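Side-chain contacts in cyclopenase asqI (Emericella nidulans, PDB 5YY3), which catalyses the zinc-dependent ring contraction of 4'-methoxycyclopenin to 4'-methoxyviridicatin, with release of methyl isocyanate, in aspoquinolone biosynthesis: residues L63-Q66 and K67-P71; S128-A131 and Q132-K135; T269-S272 and I273-D277; P450-V453 and N454-E457; V526-D529 and T530-S533. One frame throughout, in Å; residues are numbered along the deposited sequence.

Contact 1 (L63-Q66 and K67-P71); sequences LPVQ and KDHKP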
# COMPACT_ATOMS: atom_id res chain seq x y z
N LEU A 63 -31.11 1.66 -32.29
CA LEU A 63 -31.11 2.95 -32.96
C LEU A 63 -30.24 4.01 -32.28
O LEU A 63 -30.46 4.33 -31.11
CB LEU A 63 -32.54 3.47 -33.09
CG LEU A 63 -33.34 2.78 -34.19
CD1 LEU A 63 -34.76 3.33 -34.24
CD2 LEU A 63 -32.64 2.95 -35.53
N PRO A 64 -29.26 4.55 -33.02
CA PRO A 64 -28.33 5.56 -32.51
C PRO A 64 -28.95 6.96 -32.42
O PRO A 64 -29.73 7.35 -33.28
CB PRO A 64 -27.21 5.54 -33.54
CG PRO A 64 -27.93 5.23 -34.83
CD PRO A 64 -29.02 4.26 -34.44
N VAL A 65 -28.59 7.70 -31.38
CA VAL A 65 -29.01 9.09 -31.28
C VAL A 65 -28.23 9.92 -32.28
O VAL A 65 -27.00 9.91 -32.28
CB VAL A 65 -28.79 9.66 -29.86
CG1 VAL A 65 -28.92 11.19 -29.86
CG2 VAL A 65 -29.77 9.02 -28.87
N GLN A 66 -28.94 10.65 -33.14
CA GLN A 66 -28.28 11.47 -34.15
C GLN A 66 -28.47 12.95 -33.83
O GLN A 66 -29.24 13.30 -32.94
CB GLN A 66 -28.81 11.13 -35.54
CG GLN A 66 -28.66 9.65 -35.88
CD GLN A 66 -29.18 9.30 -37.26
OE1 GLN A 66 -30.39 9.35 -37.52
NE2 GLN A 66 -28.26 8.92 -38.15
N LYS A 67 -27.78 13.82 -34.57
CA LYS A 67 -27.66 15.21 -34.15
C LYS A 67 -28.94 16.05 -34.33
O LYS A 67 -29.02 17.16 -33.81
CB LYS A 67 -26.49 15.88 -34.90
CG LYS A 67 -26.90 16.76 -36.07
CD LYS A 67 -25.88 17.87 -36.31
CE LYS A 67 -26.16 18.64 -37.60
NZ LYS A 67 -26.00 17.80 -38.82
N ASP A 68 -29.93 15.52 -35.03
CA ASP A 68 -31.19 16.24 -35.23
C ASP A 68 -32.20 15.87 -34.15
O ASP A 68 -33.19 16.59 -33.94
CB ASP A 68 -31.78 15.94 -36.60
CG ASP A 68 -32.43 14.59 -36.66
OD1 ASP A 68 -31.71 13.58 -36.50
OD2 ASP A 68 -33.67 14.53 -36.84
N HIS A 69 -31.95 14.76 -33.47
CA HIS A 69 -32.84 14.29 -32.40
C HIS A 69 -32.88 15.31 -31.27
O HIS A 69 -31.84 15.78 -30.82
CB HIS A 69 -32.39 12.92 -31.87
CG HIS A 69 -32.78 11.78 -32.75
ND1 HIS A 69 -31.88 10.83 -33.19
CD2 HIS A 69 -33.98 11.41 -33.27
CE1 HIS A 69 -32.50 9.94 -33.94
NE2 HIS A 69 -33.78 10.27 -34.00
N LYS A 70 -34.09 15.67 -30.86
CA LYS A 70 -34.30 16.51 -29.69
C LYS A 70 -33.58 15.85 -28.52
O LYS A 70 -33.68 14.64 -28.34
CB LYS A 70 -35.79 16.67 -29.42
CG LYS A 70 -36.14 17.35 -28.11
CD LYS A 70 -37.64 17.57 -27.98
CE LYS A 70 -38.21 18.21 -29.24
NZ LYS A 70 -39.57 18.82 -29.01
N PRO A 71 -32.82 16.63 -27.74
CA PRO A 71 -32.01 16.01 -26.68
C PRO A 71 -32.84 15.42 -25.54
O PRO A 71 -33.92 15.93 -25.20
CB PRO A 71 -31.14 17.17 -26.19
CG PRO A 71 -31.94 18.40 -26.52
CD PRO A 71 -32.62 18.08 -27.82
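The backbone N of Gln66 gives its hydrogen to ND1 of His69 at 2.9 Å, and the bond is nearly straight, 171° at the hydrogen. The amide comes in at the edge of the imidazole, close to the ring plane, so the ring is held as an acceptor and not just packed against the chain. A second bond runs the other way: His69 N donates to Gln66 O at 3.1 Å, a more bent bond. This closes a type I beta turn from Gln66 to His69, with Lys67 and Asp68 at its corners. The imidazole reaches back across the turn because its CG lies anti to the carbonyl carbon (chi1 -79°), beside His69's own N. Elsewhere round the ring, Val65 CA sits 3.9 Å from ND1 and Pro64 O 3.8 Å from CE1, both obliquely. Asp68 stands over one face of the imidazole, with OD1 4.2 Å above the plane. That carboxylate makes a salt bridge with Arg111, which also donates to Gln66 OE1; one guanidinium therefore ties down two side chains of the turn. Val65 and His69 rest on Pro114, at the start of helix 114-127, so the loop between helices 53-61 and 77-92 lies against a third helix. Since ND1 accepts a hydrogen from the amide, a neutral His69 would carry its own proton on NE2, and protonation at ND1 would probably cost this bond.

Contact 2 (S128-A131 and Q132-K135); sequences SKDA and QQRK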
# COMPACT_ATOMS: atom_id res chain seq x y z
N SER A 128 -46.52 -5.30 -20.88
CA SER A 128 -47.49 -5.81 -21.84
C SER A 128 -47.84 -7.27 -21.60
O SER A 128 -46.97 -8.14 -21.65
CB SER A 128 -46.96 -5.67 -23.26
OG SER A 128 -47.60 -6.62 -24.09
N LYS A 129 -49.13 -7.53 -21.35
CA LYS A 129 -49.59 -8.90 -21.14
C LYS A 129 -49.35 -9.73 -22.39
O LYS A 129 -49.02 -10.92 -22.31
CB LYS A 129 -51.06 -8.94 -20.75
CG LYS A 129 -51.58 -10.36 -20.53
CD LYS A 129 -52.71 -10.45 -19.51
CE LYS A 129 -53.21 -11.88 -19.39
NZ LYS A 129 -54.56 -11.98 -18.76
N ASP A 130 -49.51 -9.10 -23.55
CA ASP A 130 -49.22 -9.79 -24.81
C ASP A 130 -47.75 -10.21 -24.86
O ASP A 130 -47.45 -11.36 -25.18
CB ASP A 130 -49.55 -8.90 -26.02
CG ASP A 130 -49.67 -9.70 -27.31
OD1 ASP A 130 -50.23 -10.81 -27.27
OD2 ASP A 130 -49.18 -9.21 -28.36
N ALA A 131 -46.85 -9.29 -24.52
CA ALA A 131 -45.42 -9.59 -24.60
C ALA A 131 -45.04 -10.68 -23.60
O ALA A 131 -44.26 -11.57 -23.92
CB ALA A 131 -44.59 -8.33 -24.36
N GLN A 132 -45.61 -10.62 -22.40
CA GLN A 132 -45.26 -11.58 -21.36
C GLN A 132 -45.65 -12.99 -21.75
O GLN A 132 -44.85 -13.92 -21.63
CB GLN A 132 -45.94 -11.20 -20.05
CG GLN A 132 -45.46 -9.87 -19.52
CD GLN A 132 -46.34 -9.38 -18.42
OE1 GLN A 132 -47.22 -10.11 -17.96
NE2 GLN A 132 -46.11 -8.15 -17.99
N GLN A 133 -46.88 -13.15 -22.24
CA GLN A 133 -47.37 -14.47 -22.64
C GLN A 133 -46.66 -14.96 -23.90
O GLN A 133 -46.47 -16.17 -24.08
CB GLN A 133 -48.90 -14.43 -22.83
CG GLN A 133 -49.38 -13.65 -24.04
CD GLN A 133 -50.89 -13.48 -24.11
OE1 GLN A 133 -51.54 -13.12 -23.11
NE2 GLN A 133 -51.46 -13.75 -25.28
N ARG A 134 -46.25 -14.04 -24.76
CA ARG A 134 -45.50 -14.38 -25.97
C ARG A 134 -44.01 -14.48 -25.70
O ARG A 134 -43.20 -14.54 -26.63
CB ARG A 134 -45.75 -13.35 -27.08
CG ARG A 134 -47.18 -13.37 -27.61
CD ARG A 134 -47.49 -12.18 -28.51
NE ARG A 134 -46.66 -12.13 -29.71
CZ ARG A 134 -46.96 -11.40 -30.78
NH1 ARG A 134 -46.16 -11.39 -31.84
NH2 ARG A 134 -48.07 -10.69 -30.79
N LYS A 135 -43.66 -14.49 -24.41
CA LYS A 135 -42.27 -14.51 -23.92
C LYS A 135 -41.34 -13.58 -24.71
O LYS A 135 -40.17 -13.88 -24.91
CB LYS A 135 -41.73 -15.96 -23.92
CG LYS A 135 -41.52 -16.62 -25.30
CD LYS A 135 -41.36 -18.15 -25.21
CE LYS A 135 -40.40 -18.68 -26.28
NZ LYS A 135 -40.44 -20.17 -26.33
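Arg134 and Asp130, four residues apart, meet through a salt bridge: NH2 of the arginine lies 3.1 Å from OD2 of the aspartate, and the hydrogen bond within it is weak. The carboxylate and guanidinium planes stand 80° apart, so the two groups do not pair flat. CD of Arg134 already lies against the carboxylate, 3.3 Å from Asp130 OD1, and a bend at chi3 (62°) then swings the NE end round so that NH2 reaches OD2. OD2 of Asp130 also accepts from Leu97 N, and on the other partner Arg134 NH2 makes a second salt bridge, with Glu98.

The residues belong to the short helix 129-133 and its two ends. Ser128 is the N-cap, with OG accepting from Ala131 N at 2.8 Å. At the other end Lys135, with positive phi, is the C-prime residue of a Schellman motif, in which Lys135 N reaches Gln132 O and the next backbone N returns to Ala131 O.

The two glutamines take different courses. Gln132 runs back along the previous turn, CG 3.1 Å from Ser128 O, and its NE2 donates to Thr126 O. Gln133 instead tucks CG between its N and carbonyl carbon (chi1 70°), which brings CG to 3.2 Å from Asp130 O. Its OE1 then lies 3.8 Å from CG of Lys129, where the two chains cross at a slant. Leu97, from the start of helix 97-109, packs against Ser128, Ala131 and Arg134.

Contact 3 (T269-S272 and I273-D277); sequences TWYS and IRNPD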
# COMPACT_ATOMS: atom_id res chain seq x y z
N THR A 269 -18.11 18.10 -7.36
CA THR A 269 -19.23 18.34 -6.45
C THR A 269 -20.51 18.55 -7.23
O THR A 269 -20.48 18.72 -8.45
CB THR A 269 -19.04 19.58 -5.57
OG1 THR A 269 -19.13 20.76 -6.40
CG2 THR A 269 -17.71 19.55 -4.85
N TRP A 270 -21.65 18.56 -6.54
CA TRP A 270 -22.87 19.10 -7.13
C TRP A 270 -22.63 20.56 -7.49
O TRP A 270 -21.78 21.23 -6.89
CB TRP A 270 -24.06 19.00 -6.18
CG TRP A 270 -24.69 17.63 -6.07
CD1 TRP A 270 -24.24 16.47 -6.64
CD2 TRP A 270 -25.88 17.30 -5.36
NE1 TRP A 270 -25.10 15.44 -6.33
CE2 TRP A 270 -26.11 15.92 -5.54
CE3 TRP A 270 -26.78 18.04 -4.59
CZ2 TRP A 270 -27.21 15.26 -4.98
CZ3 TRP A 270 -27.87 17.39 -4.02
CH2 TRP A 270 -28.08 16.01 -4.22
N TYR A 271 -23.36 21.05 -8.48
CA TYR A 271 -23.40 22.49 -8.70
C TYR A 271 -24.36 23.06 -7.70
O TYR A 271 -25.47 22.52 -7.53
CB TYR A 271 -23.82 22.83 -10.12
CG TYR A 271 -22.74 22.58 -11.13
CD1 TYR A 271 -22.60 21.33 -11.72
CD2 TYR A 271 -21.83 23.58 -11.48
CE1 TYR A 271 -21.60 21.09 -12.65
CE2 TYR A 271 -20.81 23.35 -12.40
CZ TYR A 271 -20.70 22.11 -12.98
OH TYR A 271 -19.70 21.88 -13.90
N SER A 272 -23.93 24.12 -7.02
CA SER A 272 -24.78 24.88 -6.11
C SER A 272 -26.11 25.24 -6.73
O SER A 272 -27.17 24.98 -6.16
CB SER A 272 -24.09 26.16 -5.64
OG SER A 272 -23.24 25.89 -4.54
N ILE A 273 -26.06 25.87 -7.91
CA ILE A 273 -27.28 26.26 -8.59
C ILE A 273 -27.48 25.37 -9.81
O ILE A 273 -28.40 24.57 -9.84
CB ILE A 273 -27.27 27.77 -8.96
CG1 ILE A 273 -27.53 28.61 -7.71
CG2 ILE A 273 -28.40 28.09 -9.93
CD1 ILE A 273 -26.33 28.93 -6.92
N ARG A 274 -26.60 25.49 -10.79
CA ARG A 274 -26.76 24.69 -12.01
C ARG A 274 -25.44 24.59 -12.76
O ARG A 274 -24.51 25.34 -12.46
CB ARG A 274 -27.85 25.28 -12.91
CG ARG A 274 -27.35 26.36 -13.87
CD ARG A 274 -28.27 26.54 -15.08
NE ARG A 274 -28.50 25.29 -15.80
CZ ARG A 274 -29.71 24.78 -16.04
NH1 ARG A 274 -30.80 25.41 -15.63
NH2 ARG A 274 -29.83 23.64 -16.70
N ASN A 275 -25.35 23.65 -13.70
CA ASN A 275 -24.23 23.61 -14.63
C ASN A 275 -24.45 24.67 -15.71
O ASN A 275 -25.41 24.58 -16.48
CB ASN A 275 -24.10 22.22 -15.25
CG ASN A 275 -22.81 22.02 -16.01
OD1 ASN A 275 -22.22 22.98 -16.52
ND2 ASN A 275 -22.35 20.77 -16.10
N PRO A 276 -23.58 25.70 -15.75
CA PRO A 276 -23.68 26.83 -16.70
C PRO A 276 -23.63 26.33 -18.14
O PRO A 276 -24.30 26.85 -19.02
CB PRO A 276 -22.45 27.68 -16.40
CG PRO A 276 -21.90 27.19 -15.13
CD PRO A 276 -22.37 25.79 -14.91
N ASP A 277 -22.82 25.30 -18.35
CA ASP A 277 -22.58 24.75 -19.67
C ASP A 277 -23.53 23.63 -20.04
O ASP A 277 -23.33 22.98 -21.06
CB ASP A 277 -21.15 24.24 -19.73
CG ASP A 277 -20.15 25.35 -19.55
OD1 ASP A 277 -20.59 26.52 -19.45
OD2 ASP A 277 -18.95 25.05 -19.46
O HOH W 1 -19.33 24.08 -16.36
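Tyr271 lays one face of its ring over the backbone and side chain of Asn275. CA of Asn275 stands 3.8 Å from the ring centroid and only 5° off the normal, a CH-pi contact over the middle of the face. The amide of Asn275 continues the stack, its plane 26° from that of the ring, with ND2 3.5 Å from Tyr271 CE1. The asparagine reaches along the ring toward the phenol because its CG lies anti to the backbone N (chi1 -169°). Further round the ring, Arg274 O comes obliquely to CD2 at 3.4 Å, and Pro276 CD touches CE2 at 3.8 Å, crossing at about a right angle.

Polar bonds hold the asparagine in this pose. OD1 accepts from Asp277 N at 3.0 Å, forming an Asx turn, and also from a water at 3.1 Å. The same water gives weak bonds to Tyr271 OH and Asp277 OD2, linking the phenol to the turn. ND2 is taken up by the backbone oxygens of Glu365 and Tyr368, so both ends of the amide are fixed.

Ile273, the other well-covered residue, folds back on its predecessor, with CD1 3.8 Å from Ser272 CB. It also packs on Leu613 of the second subunit, where Pro276 meets Gly619 of that subunit.

The whole piece belongs to the long connection between helices 210-231 and 288-304. Helix 355-367 lies beside it, with Glu365 against Tyr271 and Arg274, while Ser272 is tied by its backbone to Arg288 at the start of helix 288-304.

Contact 4 (P450-V453 and N454-E457); sequences PPAV and NFME
Glu457 bends back on Ala452 through polar bonds. OE1 of Glu457 accepts from Ala452 N at 2.9 Å, nearly straight at 167°, using the anti lone pair that faces away from OE2. The glutamate reaches the amide with CG anti to its carbonyl carbon (chi1 -60°) and an extended chain beyond. In return Glu457 N gives a weak bond to Ala452 O. That oxygen also accepts from Phe455 N at 3.0 Å, and Val453 O takes Met456 N at the same distance.

Apolar touches fill in around these bonds: Pro451 CB meets Glu457 CB at 3.8 Å, and Ala452 CB lies 4.0 Å from CD1 of Phe455, obliquely to the ring.

Charge and subunit contacts lie outside. OE1 also accepts from Tyr541 OH, and OE2 bridges to Lys461, which should help keep this buried carboxylate ionised. Asn454 turns to another chain, bonding Asn156 and Val157 of the third subunit.

Two successive i-to-i+3 backbone bonds, with Val453 and Asn454 in 3-10 form, make a compact turn between strands 443-449 and 461-475, which pair antiparallel in the hemocyanin-type Ig-like domain.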
# COMPACT_ATOMS: atom_id res chain seq x y z
N PRO A 450 -11.32 -14.20 -14.77
CA PRO A 450 -11.16 -13.10 -15.71
C PRO A 450 -12.47 -12.36 -15.99
O PRO A 450 -13.54 -12.97 -16.07
CB PRO A 450 -10.66 -13.79 -16.98
CG PRO A 450 -10.13 -15.12 -16.52
CD PRO A 450 -10.99 -15.50 -15.37
N PRO A 451 -12.40 -11.04 -16.12
CA PRO A 451 -13.61 -10.32 -16.54
C PRO A 451 -13.82 -10.53 -18.02
O PRO A 451 -12.86 -10.79 -18.75
CB PRO A 451 -13.28 -8.85 -16.24
CG PRO A 451 -11.76 -8.79 -16.39
CD PRO A 451 -11.25 -10.14 -15.90
N ALA A 452 -15.07 -10.45 -18.44
CA ALA A 452 -15.39 -10.46 -19.85
C ALA A 452 -15.43 -9.01 -20.36
O ALA A 452 -16.42 -8.31 -20.19
CB ALA A 452 -16.72 -11.17 -20.09
N VAL A 453 -14.33 -8.57 -20.97
CA VAL A 453 -14.15 -7.17 -21.36
C VAL A 453 -15.17 -6.71 -22.39
O VAL A 453 -15.59 -5.56 -22.39
CB VAL A 453 -12.74 -6.92 -21.91
CG1 VAL A 453 -12.55 -5.46 -22.24
CG2 VAL A 453 -11.71 -7.35 -20.90
N ASN A 454 -15.56 -7.62 -23.29
CA ASN A 454 -16.59 -7.32 -24.29
C ASN A 454 -17.97 -7.09 -23.65
O ASN A 454 -18.83 -6.45 -24.25
CB ASN A 454 -16.69 -8.45 -25.32
CG ASN A 454 -16.91 -9.81 -24.68
OD1 ASN A 454 -16.21 -10.19 -23.74
ND2 ASN A 454 -17.90 -10.54 -25.18
N PHE A 455 -18.19 -7.63 -22.45
CA PHE A 455 -19.40 -7.36 -21.67
C PHE A 455 -19.20 -6.22 -20.65
O PHE A 455 -19.90 -6.17 -19.63
CB PHE A 455 -19.87 -8.61 -20.93
CG PHE A 455 -20.58 -9.63 -21.80
CD1 PHE A 455 -19.86 -10.54 -22.55
CD2 PHE A 455 -21.97 -9.67 -21.84
CE1 PHE A 455 -20.52 -11.49 -23.34
CE2 PHE A 455 -22.63 -10.62 -22.63
CZ PHE A 455 -21.90 -11.53 -23.38
N MET A 456 -18.23 -5.34 -20.92
CA MET A 456 -17.97 -4.15 -20.10
C MET A 456 -17.63 -4.42 -18.64
O MET A 456 -17.97 -3.63 -17.76
CB MET A 456 -19.17 -3.19 -20.16
CG MET A 456 -19.50 -2.74 -21.59
SD MET A 456 -18.05 -2.05 -22.43
CE MET A 456 -18.28 -2.60 -24.12
N GLU A 457 -16.92 -5.51 -18.37
CA GLU A 457 -16.50 -5.83 -17.00
C GLU A 457 -15.04 -5.45 -16.78
O GLU A 457 -14.28 -5.26 -17.73
CB GLU A 457 -16.70 -7.32 -16.70
CG GLU A 457 -18.15 -7.77 -16.83
CD GLU A 457 -18.34 -9.23 -16.46
OE1 GLU A 457 -17.48 -10.07 -16.80
OE2 GLU A 457 -19.36 -9.55 -15.83

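Contact 5 (V526-D529 and T530-S533); sequences VRLD and TDSS
The guanidinium of Arg527 reaches over the turn to the backbone of Asp531, placing NH2 2.8 Å from Asp531 O. Asp531 CB lies over one face of the group, 4.0 Å from NH1, while Ser533 N is at its edge. The arginine gets here by two bends in succession, chi2 -80° and chi3 -72°, which curl the chain back from the strand. Asp531's own carboxylate goes elsewhere: it runs alongside Leu528, pointing the same way, with OD2 3.8 Å from Leu528 CB, and OD1 accepts from Tyr548 OH.

Behind these side chains, two backbone bonds set the turn. Asp531 N donates to Leu528 O, and Ser532 N to Asp529 O, each at 3.2 Å. Asp529 has CG between its N and carbonyl carbon (chi1 48°), which brings OD1 to 2.7 Å from Thr530 N; that bond is weak and strongly bent. A water 2.8 Å from Thr530 OG1 also makes a long, weak bond to the same OD1.

One shell further out, Asp511 receives both Arg527 NE, in a salt bridge, and Ser533 N, so a single carboxylate positions the arginine and the end of the turn. Tyr467 N holds Asp529 OD2, and Ser532 OG donates to Met510 O.

Overall this is a short 3-10 segment, two overlapping turns, at the end of strand 523-528, where the chain, after a last backbone pairing of Asp529 with Tyr467 of strand 461-475, leaves the sheet of the hemocyanin-type Ig-like domain.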
# COMPACT_ATOMS: atom_id res chain seq x y z
N VAL A 526 -33.45 -28.77 3.09
CA VAL A 526 -32.28 -28.37 2.31
C VAL A 526 -32.66 -27.41 1.17
O VAL A 526 -33.62 -27.64 0.43
CB VAL A 526 -31.54 -29.59 1.72
CG1 VAL A 526 -30.20 -29.16 1.08
CG2 VAL A 526 -31.31 -30.64 2.79
N ARG A 527 -31.89 -26.33 1.04
CA ARG A 527 -32.07 -25.37 -0.05
C ARG A 527 -30.78 -25.17 -0.84
O ARG A 527 -29.74 -24.87 -0.26
CB ARG A 527 -32.52 -24.01 0.50
CG ARG A 527 -33.88 -24.02 1.16
CD ARG A 527 -34.95 -23.97 0.11
NE ARG A 527 -35.02 -22.66 -0.52
CZ ARG A 527 -35.71 -22.42 -1.63
NH1 ARG A 527 -36.37 -23.42 -2.22
NH2 ARG A 527 -35.74 -21.20 -2.16
N LEU A 528 -30.85 -25.32 -2.16
CA LEU A 528 -29.68 -25.03 -3.01
C LEU A 528 -29.55 -23.53 -3.24
O LEU A 528 -30.53 -22.78 -3.13
CB LEU A 528 -29.79 -25.76 -4.36
CG LEU A 528 -30.06 -27.28 -4.31
CD1 LEU A 528 -30.08 -27.87 -5.71
CD2 LEU A 528 -29.06 -28.00 -3.42
N ASP A 529 -28.32 -23.10 -3.56
CA ASP A 529 -28.04 -21.71 -3.93
C ASP A 529 -28.91 -21.27 -5.11
O ASP A 529 -29.44 -20.14 -5.15
CB ASP A 529 -26.55 -21.51 -4.27
CG ASP A 529 -26.00 -22.57 -5.24
OD1 ASP A 529 -26.73 -23.53 -5.60
OD2 ASP A 529 -24.82 -22.47 -5.63
N THR A 530 -29.07 -22.18 -6.06
CA THR A 530 -29.68 -21.88 -7.35
C THR A 530 -31.20 -21.86 -7.26
O THR A 530 -31.87 -21.56 -8.24
CB THR A 530 -29.22 -22.90 -8.43
OG1 THR A 530 -29.27 -24.23 -7.90
CG2 THR A 530 -27.77 -22.62 -8.87
N ASP A 531 -31.75 -22.19 -6.08
CA ASP A 531 -33.19 -22.15 -5.87
C ASP A 531 -33.60 -20.93 -5.04
O ASP A 531 -34.79 -20.72 -4.79
CB ASP A 531 -33.68 -23.45 -5.20
CG ASP A 531 -33.59 -24.67 -6.13
OD1 ASP A 531 -33.73 -24.49 -7.37
OD2 ASP A 531 -33.37 -25.80 -5.63
N SER A 532 -32.62 -20.14 -4.61
CA SER A 532 -32.85 -19.01 -3.74
C SER A 532 -33.92 -18.03 -4.25
O SER A 532 -33.89 -17.62 -5.40
CB SER A 532 -31.54 -18.25 -3.52
OG SER A 532 -31.78 -17.04 -2.81
N SER A 533 -34.85 -17.65 -3.37
CA SER A 533 -35.89 -16.69 -3.73
C SER A 533 -35.32 -15.32 -4.11
O SER A 533 -35.99 -14.51 -4.76
CB SER A 533 -36.86 -16.53 -2.57
OG SER A 533 -36.21 -15.89 -1.48
O HOH W 2 -27.35 -26.23 -7.73

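The five contacts follow one another along the chain and none touches another. Contacts 2 and 3 fall in the copper-type hemocyanin region, in which this enzyme binds zinc, yet their centres are 43 Å apart. Contacts 4 and 5 belong to the Ig-like region, centres 27 Å apart, and flank strands that both pair with 461-475. Contact 1 comes first and lies near contact 3, nearest atoms about 11 Å apart; contact 5 is on the opposite side of the chain's centre from both. All lie away from the zinc ligands. Contacts 3 and 4 also meet other subunits, so these two local turns take part in the tetramer's interfaces.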